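PDB 3DQQ: 3-oxo-tetronate kinase from Salmonella typhimurium, which probably catalyses the ATP-dependent phosphorylation of 3-oxo-tetronate to 3-oxo-tetronate 4-phosphate. Local coordinates for residues Q267-Y271 and L309-S314. Numbering follows the deposited sequence.
Sequences QVAFY and LAPMIS
The Tyr271 ring meets 309-314 mainly along one edge, where Ala310 O and Met312 CB both lie in its plane. Leu309 CD1 and Met312 CE come in obliquely, CD1 at 4.3 Å from Tyr271 CE2 and CE at 3.7 Å from Tyr271 CD1. Tyr271 OH is placed to donate a hydrogen bond to Ala310 O, but the modelled 2.3 Å is too short to be real, so the details of the bond are doubtful. With CG anti to the backbone N (chi1 -167°), the tyrosine reaches from the last turn of the helix to the loop leading into the strand. Beside the ring, Met312 SD sits at its edge, 5.2 Å from the Tyr271 centroid and 75° off the normal, a Met-aromatic contact. The methionine chain runs extended as far as SD, then bends at its last torsion, which turns CE toward Tyr271 CD1.

This is helix-on-sheet packing in the nucleotide-binding C-terminal domain of a four-carbon acid sugar kinase: helix 262-271 covers strand 312-314 and its parallel neighbour 253-257, whose Val255 touches both Tyr271 and Met312. Pro311 and Ile313 pack instead on helix 288-304.

Toward the strand's C-terminal end, Val268 takes over. Its CG1 methyl meets Met312 SD at 4.1 Å and Ser314 OG at 3.6 Å, the latter a van der Waals contact with a hydroxyl hydrogen-bonded to Thr316 N. The Val268 side chain lies about 8 Å from that of Ser259, a probable ATP-binding residue.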
ATOM      1  N   GLN A 267       7.663  13.644  -6.050  1.00 43.65           N
ATOM      2  CA  GLN A 267       8.579  13.915  -7.162  1.00 42.79           C
ATOM      3  C   GLN A 267       7.838  14.263  -8.450  1.00 41.81           C
ATOM      4  O   GLN A 267       8.249  15.162  -9.163  1.00 41.55           O
ATOM      5  CB  GLN A 267       9.532  12.734  -7.368  1.00 42.53           C
ATOM      6  CG  GLN A 267      10.543  12.589  -6.226  1.00 42.75           C
ATOM      7  CD  GLN A 267      11.103  11.161  -6.035  1.00 43.46           C
ATOM      8  OE1 GLN A 267      10.506  10.173  -6.461  1.00 44.51           O
ATOM      9  NE2 GLN A 267      12.249  11.064  -5.374  1.00 42.63           N
ATOM     10  N   VAL A 268       6.727  13.585  -8.728  1.00 41.26           N
ATOM     11  CA  VAL A 268       5.966  13.841  -9.954  1.00 40.63           C
ATOM     12  C   VAL A 268       5.241  15.168  -9.827  1.00 40.51           C
ATOM     13  O   VAL A 268       5.265  15.990 -10.751  1.00 40.04           O
ATOM     14  CB  VAL A 268       4.971  12.699 -10.273  1.00 40.08           C
ATOM     15  CG1 VAL A 268       3.994  13.098 -11.354  1.00 37.01           C
ATOM     16  CG2 VAL A 268       5.731  11.461 -10.689  1.00 39.86           C
ATOM     17  N   ALA A 269       4.612  15.384  -8.673  1.00 40.62           N
ATOM     18  CA  ALA A 269       3.886  16.645  -8.406  1.00 40.59           C
ATOM     19  C   ALA A 269       4.836  17.848  -8.558  1.00 40.88           C
ATOM     20  O   ALA A 269       4.479  18.854  -9.165  1.00 41.59           O
ATOM     21  CB  ALA A 269       3.264  16.611  -7.053  1.00 39.07           C
ATOM     22  N   PHE A 270       6.068  17.709  -8.074  1.00 41.56           N
ATOM     23  CA  PHE A 270       7.068  18.779  -8.138  1.00 41.31           C
ATOM     24  C   PHE A 270       7.553  19.000  -9.559  1.00 40.98           C
ATOM     25  O   PHE A 270       7.355  20.072 -10.125  1.00 40.81           O
ATOM     26  CB  PHE A 270       8.248  18.435  -7.219  1.00 42.69           C
ATOM     27  CG  PHE A 270       9.376  19.438  -7.260  1.00 42.87           C
ATOM     28  CD1 PHE A 270       9.304  20.612  -6.518  1.00 44.03           C
ATOM     29  CD2 PHE A 270      10.529  19.180  -8.011  1.00 44.81           C
ATOM     30  CE1 PHE A 270      10.348  21.534  -6.540  1.00 44.11           C
ATOM     31  CE2 PHE A 270      11.594  20.096  -8.046  1.00 45.21           C
ATOM     32  CZ  PHE A 270      11.501  21.281  -7.312  1.00 44.76           C
ATOM     33  N   TYR A 271       8.149  17.959 -10.135  1.00 39.95           N
ATOM     34  CA  TYR A 271       8.700  18.024 -11.480  1.00 40.17           C
ATOM     35  C   TYR A 271       7.739  18.534 -12.550  1.00 40.47           C
ATOM     36  O   TYR A 271       8.179  19.184 -13.508  1.00 40.93           O
ATOM     37  CB  TYR A 271       9.202  16.658 -11.911  1.00 39.02           C
ATOM     38  CG  TYR A 271      10.054  16.684 -13.156  1.00 38.54           C
ATOM     39  CD1 TYR A 271       9.620  16.093 -14.332  1.00 36.76           C
ATOM     40  CD2 TYR A 271      11.302  17.299 -13.148  1.00 37.15           C
ATOM     41  CE1 TYR A 271      10.404  16.107 -15.476  1.00 38.01           C
ATOM     42  CE2 TYR A 271      12.095  17.323 -14.281  1.00 38.53           C
ATOM     43  CZ  TYR A 271      11.645  16.727 -15.451  1.00 38.39           C
ATOM     44  OH  TYR A 271      12.435  16.755 -16.577  1.00 36.38           O
ATOM     45  N   LEU A 309      14.341  21.025 -19.515  1.00 47.12           N
ATOM     46  CA  LEU A 309      14.308  19.761 -18.791  1.00 45.20           C
ATOM     47  C   LEU A 309      13.561  18.668 -19.565  1.00 43.69           C
ATOM     48  O   LEU A 309      12.750  18.962 -20.437  1.00 43.25           O
ATOM     49  CB  LEU A 309      13.650  19.975 -17.444  1.00 44.76           C
ATOM     50  CG  LEU A 309      14.388  20.861 -16.453  1.00 44.29           C
ATOM     51  CD1 LEU A 309      13.427  21.230 -15.350  1.00 43.82           C
ATOM     52  CD2 LEU A 309      15.609  20.159 -15.869  1.00 42.12           C
ATOM     53  N   ALA A 310      13.816  17.411 -19.192  1.00 42.02           N
ATOM     54  CA  ALA A 310      13.241  16.228 -19.850  1.00 40.80           C
ATOM     55  C   ALA A 310      11.722  16.110 -19.630  1.00 39.58           C
ATOM     56  O   ALA A 310      11.231  16.239 -18.503  1.00 39.04           O
ATOM     57  CB  ALA A 310      13.935  14.940 -19.350  1.00 40.15           C
ATOM     58  N   PRO A 311      10.977  15.818 -20.703  1.00 38.03           N
ATOM     59  CA  PRO A 311       9.574  15.489 -20.599  1.00 37.30           C
ATOM     60  C   PRO A 311       9.337  14.293 -19.710  1.00 36.10           C
ATOM     61  O   PRO A 311      10.171  13.408 -19.642  1.00 35.88           O
ATOM     62  CB  PRO A 311       9.212  15.111 -22.025  1.00 37.58           C
ATOM     63  CG  PRO A 311      10.196  15.799 -22.862  1.00 37.50           C
ATOM     64  CD  PRO A 311      11.445  15.754 -22.089  1.00 37.93           C
ATOM     65  N   MET A 312       8.198  14.276 -19.032  1.00 35.55           N
ATOM     66  CA  MET A 312       7.829  13.175 -18.141  1.00 35.08           C
ATOM     67  C   MET A 312       6.607  12.425 -18.668  1.00 35.23           C
ATOM     68  O   MET A 312       5.649  13.014 -19.160  1.00 34.46           O
ATOM     69  CB  MET A 312       7.529  13.696 -16.758  1.00 34.62           C
ATOM     70  CG  MET A 312       7.129  12.616 -15.793  1.00 34.82           C
ATOM     71  SD  MET A 312       6.953  13.269 -14.133  1.00 31.69           S
ATOM     72  CE  MET A 312       8.454  12.688 -13.490  1.00 34.29           C
ATOM     73  N   ILE A 313       6.662  11.110 -18.594  1.00 35.37           N
ATOM     74  CA  ILE A 313       5.469  10.301 -18.771  1.00 35.94           C
ATOM     75  C   ILE A 313       5.242   9.549 -17.465  1.00 36.91           C
ATOM     76  O   ILE A 313       6.033   8.676 -17.075  1.00 36.30           O
ATOM     77  CB  ILE A 313       5.611   9.390 -19.957  1.00 36.04           C
ATOM     78  CG1 ILE A 313       5.582  10.267 -21.184  1.00 36.28           C
ATOM     79  CG2 ILE A 313       4.499   8.314 -20.009  1.00 34.26           C
ATOM     80  CD1 ILE A 313       5.929   9.507 -22.344  1.00 40.38           C
ATOM     81  N   SER A 314       4.170   9.934 -16.790  1.00 37.97           N
ATOM     82  CA  SER A 314       3.880   9.475 -15.469  1.00 39.76           C
ATOM     83  C   SER A 314       2.643   8.624 -15.469  1.00 40.25           C
ATOM     84  O   SER A 314       1.672   8.963 -16.111  1.00 40.46           O
ATOM     85  CB  SER A 314       3.644  10.669 -14.562  1.00 39.49           C
ATOM     86  OG  SER A 314       3.077  10.247 -13.331  1.00 41.35           O
TER